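Local coordinates for protein lectin (Trichosanthes anguina, PDB 4HR6) that binds galactosides through its ricin-type beta-trefoil domains and belongs to a three-chain, nontoxic homologue of type II ribosome-inactivating proteins, at residues G223-P228 and L233-A238; G179-D184 and L189-S194. All coordinates share one frame; numbering follows the deposited sequence.

Contact 1 of 2, residues G223-P228 and L233-A238. With AMG (methyl alpha-D-galactopyranoside), chain E.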
ATOM      1  N   GLY C 223      -6.335   3.954  -4.964  1.00 41.02           N
ATOM      2  CA  GLY C 223      -7.149   2.750  -4.837  1.00 41.94           C
ATOM      3  C   GLY C 223      -7.440   2.037  -6.157  1.00 40.76           C
ATOM      4  O   GLY C 223      -8.067   0.991  -6.150  1.00 41.55           O
ATOM      5  N   SER C 224      -6.980   2.582  -7.285  1.00 43.55           N
ATOM      6  CA  SER C 224      -7.219   1.947  -8.593  1.00 41.70           C
ATOM      7  C   SER C 224      -6.305   0.752  -8.857  1.00 41.89           C
ATOM      8  O   SER C 224      -5.255   0.570  -8.205  1.00 36.43           O
ATOM      9  CB  SER C 224      -7.095   2.962  -9.732  1.00 43.93           C
ATOM     10  OG  SER C 224      -5.758   3.398  -9.946  1.00 44.32           O
ATOM     11  N   ILE C 225      -6.748  -0.108  -9.771  1.00 40.12           N
ATOM     12  CA  ILE C 225      -5.876  -1.093 -10.403  1.00 38.31           C
ATOM     13  C   ILE C 225      -5.792  -0.608 -11.832  1.00 43.26           C
ATOM     14  O   ILE C 225      -6.769  -0.719 -12.581  1.00 42.80           O
ATOM     15  CB  ILE C 225      -6.451  -2.500 -10.335  1.00 40.32           C
ATOM     16  CG1 ILE C 225      -6.612  -2.919  -8.873  1.00 40.73           C
ATOM     17  CG2 ILE C 225      -5.563  -3.483 -11.087  1.00 41.75           C
ATOM     18  CD1 ILE C 225      -7.134  -4.330  -8.670  1.00 40.48           C
ATOM     19  N   SER C 226      -4.643  -0.032 -12.190  1.00 41.87           N
ATOM     20  CA  SER C 226      -4.490   0.712 -13.433  1.00 42.07           C
ATOM     21  C   SER C 226      -3.469   0.115 -14.409  1.00 43.24           C
ATOM     22  O   SER C 226      -2.668  -0.747 -14.047  1.00 40.95           O
ATOM     23  CB  SER C 226      -4.071   2.138 -13.122  1.00 43.53           C
ATOM     24  OG  SER C 226      -5.131   2.846 -12.520  1.00 51.22           O
ATOM     25  N   THR C 227      -3.512   0.594 -15.651  1.00 44.19           N
ATOM     26  CA  THR C 227      -2.472   0.305 -16.632  1.00 48.80           C
ATOM     27  C   THR C 227      -1.345   1.313 -16.403  1.00 49.56           C
ATOM     28  O   THR C 227      -1.613   2.455 -16.034  1.00 51.83           O
ATOM     29  CB  THR C 227      -3.005   0.432 -18.076  1.00 46.81           C
ATOM     30  OG1 THR C 227      -3.544   1.748 -18.277  1.00 46.06           O
ATOM     31  CG2 THR C 227      -4.089  -0.594 -18.326  1.00 44.26           C
ATOM     32  N   PRO C 228      -0.084   0.899 -16.599  1.00 52.14           N
ATOM     33  CA  PRO C 228       1.016   1.867 -16.451  1.00 56.31           C
ATOM     34  C   PRO C 228       1.032   2.865 -17.604  1.00 59.02           C
ATOM     35  O   PRO C 228       0.598   2.530 -18.707  1.00 62.97           O
ATOM     36  CB  PRO C 228       2.273   0.985 -16.459  1.00 54.55           C
ATOM     37  CG  PRO C 228       1.874  -0.238 -17.215  1.00 55.43           C
ATOM     38  CD  PRO C 228       0.397  -0.440 -16.985  1.00 55.55           C
ATOM     39  N   LEU C 233      -5.777   3.765 -17.840  1.00 53.04           N
ATOM     40  CA  LEU C 233      -7.125   3.227 -17.627  1.00 54.11           C
ATOM     41  C   LEU C 233      -7.175   2.352 -16.365  1.00 53.55           C
ATOM     42  O   LEU C 233      -6.186   1.706 -16.011  1.00 51.43           O
ATOM     43  CB  LEU C 233      -7.582   2.389 -18.828  1.00 55.18           C
ATOM     44  CG  LEU C 233      -7.493   2.996 -20.235  1.00 58.82           C
ATOM     45  CD1 LEU C 233      -7.740   1.914 -21.285  1.00 58.73           C
ATOM     46  CD2 LEU C 233      -8.462   4.158 -20.405  1.00 58.08           C
ATOM     47  N   ALA C 234      -8.356   2.301 -15.739  1.00 51.68           N
ATOM     48  CA  ALA C 234      -8.575   1.591 -14.477  1.00 47.08           C
ATOM     49  C   ALA C 234      -9.584   0.459 -14.596  1.00 47.87           C
ATOM     50  O   ALA C 234     -10.571   0.556 -15.312  1.00 49.31           O
ATOM     51  CB  ALA C 234      -9.078   2.571 -13.440  1.00 49.34           C
ATOM     52  N   MET C 235      -9.335  -0.600 -13.848  1.00 48.32           N
ATOM     53  CA  MET C 235     -10.271  -1.682 -13.659  1.00 45.89           C
ATOM     54  C   MET C 235     -11.539  -1.114 -13.004  1.00 48.29           C
ATOM     55  O   MET C 235     -11.473  -0.220 -12.153  1.00 44.01           O
ATOM     56  CB  MET C 235      -9.613  -2.757 -12.799  1.00 47.99           C
ATOM     57  CG  MET C 235     -10.216  -4.130 -12.929  1.00 48.84           C
ATOM     58  SD  MET C 235      -9.205  -5.435 -12.211  1.00 50.36           S
ATOM     59  CE  MET C 235      -7.760  -5.370 -13.249  1.00 49.80           C
ATOM     60  N   ASP C 236     -12.696  -1.613 -13.433  1.00 48.27           N
ATOM     61  CA  ASP C 236     -13.962  -0.912 -13.227  1.00 47.57           C
ATOM     62  C   ASP C 236     -15.111  -1.913 -13.285  1.00 49.18           C
ATOM     63  O   ASP C 236     -15.218  -2.695 -14.237  1.00 52.31           O
ATOM     64  CB  ASP C 236     -14.108   0.187 -14.296  1.00 48.39           C
ATOM     65  CG  ASP C 236     -15.483   0.865 -14.300  1.00 47.18           C
ATOM     66  OD1 ASP C 236     -15.571   2.083 -14.595  1.00 44.58           O
ATOM     67  OD2 ASP C 236     -16.476   0.183 -14.031  1.00 47.13           O
ATOM     68  N   VAL C 237     -15.949  -1.889 -12.252  1.00 46.14           N
ATOM     69  CA  VAL C 237     -17.148  -2.704 -12.180  1.00 46.31           C
ATOM     70  C   VAL C 237     -18.238  -1.986 -12.974  1.00 46.99           C
ATOM     71  O   VAL C 237     -18.677  -0.893 -12.598  1.00 45.18           O
ATOM     72  CB  VAL C 237     -17.617  -2.939 -10.725  1.00 46.81           C
ATOM     73  CG1 VAL C 237     -18.800  -3.905 -10.692  1.00 49.35           C
ATOM     74  CG2 VAL C 237     -16.478  -3.488  -9.869  1.00 47.69           C
ATOM     75  N   ALA C 238     -18.649  -2.601 -14.085  1.00 49.32           N
ATOM     76  CA  ALA C 238     -19.563  -1.978 -15.054  1.00 49.35           C
ATOM     77  C   ALA C 238     -20.860  -1.521 -14.405  1.00 46.76           C
ATOM     78  O   ALA C 238     -21.542  -2.324 -13.755  1.00 46.26           O
ATOM     79  CB  ALA C 238     -19.866  -2.959 -16.181  1.00 52.26           C
TER
HETATM   80  C1  AMG E 302     -20.980   4.411 -15.776  1.00 65.72           C
HETATM   81  C2  AMG E 302     -19.952   4.248 -14.654  1.00 66.77           C
HETATM   82  C3  AMG E 302     -18.563   3.933 -15.220  1.00 66.33           C
HETATM   83  C4  AMG E 302     -18.644   2.731 -16.152  1.00 66.82           C
HETATM   84  C5  AMG E 302     -19.765   2.920 -17.187  1.00 68.41           C
HETATM   85  C6  AMG E 302     -19.978   1.688 -18.062  1.00 69.81           C
HETATM   86  C7  AMG E 302     -21.794   6.262 -17.037  1.00 70.36           C
HETATM   87  O1  AMG E 302     -20.648   5.533 -16.606  1.00 67.65           O
HETATM   88  O2  AMG E 302     -19.934   5.449 -13.879  1.00 63.35           O
HETATM   89  O3  AMG E 302     -17.617   3.660 -14.175  1.00 66.52           O
HETATM   90  O4  AMG E 302     -18.856   1.550 -15.368  1.00 60.55           O
HETATM   91  O5  AMG E 302     -21.006   3.213 -16.543  1.00 63.85           O
HETATM   92  O6  AMG E 302     -20.650   2.095 -19.263  1.00 73.80           O
HETATM   93  O   HOH W   1      -9.434   0.613 -10.625  1.00 43.61           O
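Leu233 O is gripped twice by the facing segment: Thr227 N donates to it at 2.9 Å, and Ser226 CA leans in with a C-H...O contact. Thr227 and Leu233 are joined a second time, as Leu233 N donates to Thr227 OG1 at 3.0 Å and 171°. That hydroxyl is within range because chi1 of 57° sets OG1 between the backbone N and carbonyl carbon of its own residue. Farther along, Met235 N gives Ile225 O a bond of 2.9 Å, and a water bridges Ile225 N and Met235 O. Beside this, Ile225 CG2 meets Met235 CE at 3.6 Å, the methionine chain bending at chi3 (-64°) to bring its methyl there. This short pairing of the ricin-type beta-trefoil domain leads into its galactose pocket, where Asp236 holds the galactoside: OD1 accepts from sugar O3 at 2.6 Å and OD2 from O4 at 3.1 Å, while Gln258 also bonds OD1. Strand 234-237 pairs antiparallel with strand 247-250, which carries the pocket residue His250 and packs Ile247 against Met235; strand 225-226 pairs antiparallel with strand 218-219, and Ile225 lies on Trp260.

Contact 2 of 2, residues G179-D184 and L189-S194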
ATOM      1  N   GLY C 179       4.221  -7.198 -12.955  1.00 39.40           N
ATOM      2  CA  GLY C 179       2.978  -6.457 -12.950  1.00 38.63           C
ATOM      3  C   GLY C 179       1.812  -7.308 -13.415  1.00 41.07           C
ATOM      4  O   GLY C 179       0.738  -6.781 -13.703  1.00 41.14           O
ATOM      5  N   THR C 180       2.017  -8.621 -13.520  1.00 41.70           N
ATOM      6  CA  THR C 180       0.919  -9.497 -13.856  1.00 41.47           C
ATOM      7  C   THR C 180       0.148  -9.884 -12.602  1.00 40.32           C
ATOM      8  O   THR C 180       0.711  -9.955 -11.510  1.00 37.86           O
ATOM      9  CB  THR C 180       1.360 -10.790 -14.575  1.00 42.09           C
ATOM     10  OG1 THR C 180       2.292 -11.538 -13.771  1.00 42.25           O
ATOM     11  CG2 THR C 180       1.932 -10.473 -15.958  1.00 40.98           C
ATOM     12  N   ILE C 181      -1.144 -10.118 -12.787  1.00 38.88           N
ATOM     13  CA  ILE C 181      -2.004 -10.691 -11.765  1.00 40.76           C
ATOM     14  C   ILE C 181      -2.400 -12.080 -12.220  1.00 40.39           C
ATOM     15  O   ILE C 181      -3.056 -12.233 -13.239  1.00 40.82           O
ATOM     16  CB  ILE C 181      -3.262  -9.835 -11.550  1.00 39.95           C
ATOM     17  CG1 ILE C 181      -2.851  -8.400 -11.215  1.00 40.35           C
ATOM     18  CG2 ILE C 181      -4.101 -10.450 -10.431  1.00 39.93           C
ATOM     19  CD1 ILE C 181      -3.996  -7.408 -11.131  1.00 41.30           C
ATOM     20  N   ARG C 182      -1.992 -13.086 -11.464  1.00 42.10           N
ATOM     21  CA  ARG C 182      -2.122 -14.462 -11.884  1.00 42.62           C
ATOM     22  C   ARG C 182      -3.022 -15.289 -10.985  1.00 47.43           C
ATOM     23  O   ARG C 182      -3.131 -15.036  -9.785  1.00 45.77           O
ATOM     24  CB  ARG C 182      -0.746 -15.116 -11.939  1.00 42.27           C
ATOM     25  CG  ARG C 182       0.198 -14.358 -12.843  1.00 42.95           C
ATOM     26  CD  ARG C 182       1.399 -15.178 -13.232  1.00 41.79           C
ATOM     27  NE  ARG C 182       2.285 -14.365 -14.066  1.00 47.03           N
ATOM     28  CZ  ARG C 182       3.268 -14.852 -14.818  1.00 44.78           C
ATOM     29  NH1 ARG C 182       3.501 -16.157 -14.849  1.00 45.74           N
ATOM     30  NH2 ARG C 182       4.015 -14.027 -15.535  1.00 42.44           N
ATOM     31  N   VAL C 183      -3.641 -16.304 -11.589  1.00 45.59           N
ATOM     32  CA  VAL C 183      -4.503 -17.235 -10.879  1.00 43.98           C
ATOM     33  C   VAL C 183      -3.575 -18.048  -9.991  1.00 46.65           C
ATOM     34  O   VAL C 183      -2.559 -18.571 -10.450  1.00 45.46           O
ATOM     35  CB  VAL C 183      -5.313 -18.125 -11.858  1.00 43.75           C
ATOM     36  CG1 VAL C 183      -6.158 -19.137 -11.108  1.00 44.11           C
ATOM     37  CG2 VAL C 183      -6.208 -17.252 -12.733  1.00 44.05           C
ATOM     38  N   ASP C 184      -3.907 -18.125  -8.712  1.00 47.55           N
ATOM     39  CA  ASP C 184      -2.975 -18.651  -7.734  1.00 52.72           C
ATOM     40  C   ASP C 184      -2.712 -20.124  -8.001  1.00 55.40           C
ATOM     41  O   ASP C 184      -1.561 -20.558  -7.981  1.00 56.25           O
ATOM     42  CB  ASP C 184      -3.511 -18.428  -6.314  1.00 52.41           C
ATOM     43  CG  ASP C 184      -2.544 -18.866  -5.241  1.00 51.70           C
ATOM     44  OD1 ASP C 184      -1.325 -18.936  -5.501  1.00 54.20           O
ATOM     45  OD2 ASP C 184      -3.008 -19.118  -4.119  1.00 54.02           O
ATOM     46  N   LEU C 189      -1.746 -18.501 -16.138  1.00 50.49           N
ATOM     47  CA  LEU C 189      -2.953 -17.713 -16.409  1.00 49.68           C
ATOM     48  C   LEU C 189      -2.921 -16.283 -15.838  1.00 49.22           C
ATOM     49  O   LEU C 189      -2.714 -16.083 -14.647  1.00 47.35           O
ATOM     50  CB  LEU C 189      -4.160 -18.451 -15.828  1.00 52.58           C
ATOM     51  CG  LEU C 189      -4.448 -19.845 -16.398  1.00 54.43           C
ATOM     52  CD1 LEU C 189      -5.621 -20.487 -15.675  1.00 54.02           C
ATOM     53  CD2 LEU C 189      -4.726 -19.752 -17.892  1.00 53.69           C
ATOM     54  N   CYS C 190      -3.183 -15.299 -16.691  1.00 49.39           N
ATOM     55  CA  CYS C 190      -3.037 -13.898 -16.346  1.00 45.79           C
ATOM     56  C   CYS C 190      -4.343 -13.155 -16.518  1.00 47.29           C
ATOM     57  O   CYS C 190      -5.086 -13.416 -17.454  1.00 48.66           O
ATOM     58  CB  CYS C 190      -2.002 -13.247 -17.260  1.00 46.47           C
ATOM     59  SG  CYS C 190      -0.286 -13.368 -16.717  1.00 44.68           S
ATOM     60  N   VAL C 191      -4.609 -12.209 -15.622  1.00 44.21           N
ATOM     61  CA  VAL C 191      -5.705 -11.271 -15.792  1.00 43.17           C
ATOM     62  C   VAL C 191      -5.367 -10.410 -16.996  1.00 44.52           C
ATOM     63  O   VAL C 191      -4.290  -9.838 -17.059  1.00 45.85           O
ATOM     64  CB  VAL C 191      -5.901 -10.396 -14.534  1.00 42.18           C
ATOM     65  CG1 VAL C 191      -6.863  -9.256 -14.798  1.00 41.01           C
ATOM     66  CG2 VAL C 191      -6.383 -11.250 -13.369  1.00 42.29           C
ATOM     67  N   THR C 192      -6.296 -10.319 -17.948  1.00 47.51           N
ATOM     68  CA  THR C 192      -6.014  -9.733 -19.269  1.00 44.47           C
ATOM     69  C   THR C 192      -7.186  -8.931 -19.776  1.00 42.45           C
ATOM     70  O   THR C 192      -8.320  -9.348 -19.624  1.00 45.03           O
ATOM     71  CB  THR C 192      -5.761 -10.828 -20.323  1.00 46.15           C
ATOM     72  OG1 THR C 192      -4.871 -11.829 -19.808  1.00 43.70           O
ATOM     73  CG2 THR C 192      -5.189 -10.213 -21.605  1.00 50.06           C
ATOM     74  N   ALA C 193      -6.908  -7.792 -20.385  1.00 43.58           N
ATOM     75  CA  ALA C 193      -7.932  -6.992 -21.029  1.00 51.49           C
ATOM     76  C   ALA C 193      -8.161  -7.439 -22.504  1.00 57.24           C
ATOM     77  O   ALA C 193      -7.265  -7.300 -23.343  1.00 59.22           O
ATOM     78  CB  ALA C 193      -7.540  -5.528 -20.978  1.00 49.12           C
ATOM     79  N   SER C 194      -9.361  -7.957 -22.794  1.00 62.74           N
ATOM     80  CA  SER C 194      -9.772  -8.391 -24.154  1.00 64.29           C
ATOM     81  C   SER C 194     -10.023  -7.243 -25.126  1.00 63.88           C
ATOM     82  O   SER C 194     -10.072  -6.081 -24.731  1.00 64.32           O
ATOM     83  CB  SER C 194     -11.067  -9.209 -24.082  1.00 63.79           C
ATOM     84  OG  SER C 194     -10.848 -10.446 -23.442  1.00 67.24           O
TER
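A beta-hairpin of the second ricin-type trefoil domain joins strands 181-183 and 189-194, their short axes 130° apart and thus strongly splayed. Two backbone bonds hold it: Val191 N donates to Ile181 O at 2.8 Å and Val183 N to Leu189 O at a longer 3.2 Å. Between them, Arg182 and Cys190 form a non-hydrogen-bonded antiparallel pair, and each of the two carbonyls also receives a C-H...O contact from a CA atom of that pair.

On the face carrying Arg182 and Cys190, the cysteine sulfur lies 3.7 Å from Thr180 CG2 and approaches the Arg182 guanidinium obliquely, 3.8 Å from NE. The same sulfur is tied to Cys209 in a disulfide. Extended from CG to NE, the arginine chain turns its NE-H onto Thr180 OG1 at 2.8 Å, nearly in the guanidinium plane. Further grips fix its rotation: NH2 makes a salt bridge to Asp178, NH1 bonds Arg187 O, and Tyr176 supplies a cation-pi contact. Asp178 also bonds Thr180 OG1, so one carboxylate organises both side chains.

Away from the sulfur, the contact is apolar. Ile181 and Val191 lay their branches obliquely over one another, CG2 to CG2 at 3.8 Å, and Val183 CG2 rests 3.9 Å from Leu189 CB; Ile181, Val183 and Val191 all pack on Trp173. Beyond the pairing, Thr192 OG1 bonds Cys190 O from above the carbonyl plane and takes Gln215 NE2, while Val191 O accepts from Trp217 NE1. Gln215 and Trp217 thus clasp the outgoing strand in the manner of the Gln-x-Trp motif, the signature of ricin-type beta-trefoil repeats.

How the contacts relate
Contacts 1 and 2 follow one another along the chain and look like the same unit in successive trefoil repeats: Ile225 and Met235 match Ile181 and Val191, each offset by 44 positions. Their centres are about 14 Å apart, and they touch through these very residues, Ile225 CG2 lying 4.2 Å from Ile181 CD1 and Met235 CE 4.3 Å from Val191 CG1. The strands 189-194 and 234-237 belong to one antiparallel sheet. Just beyond, Thr192 appears to stand where Asp236 does in contact 1, both facing the glutamine of a Gln-x-Trp sequence. Asp236 bonds the galactoside in contact 1, whereas contact 2 holds none of the residues of either galactoside pocket.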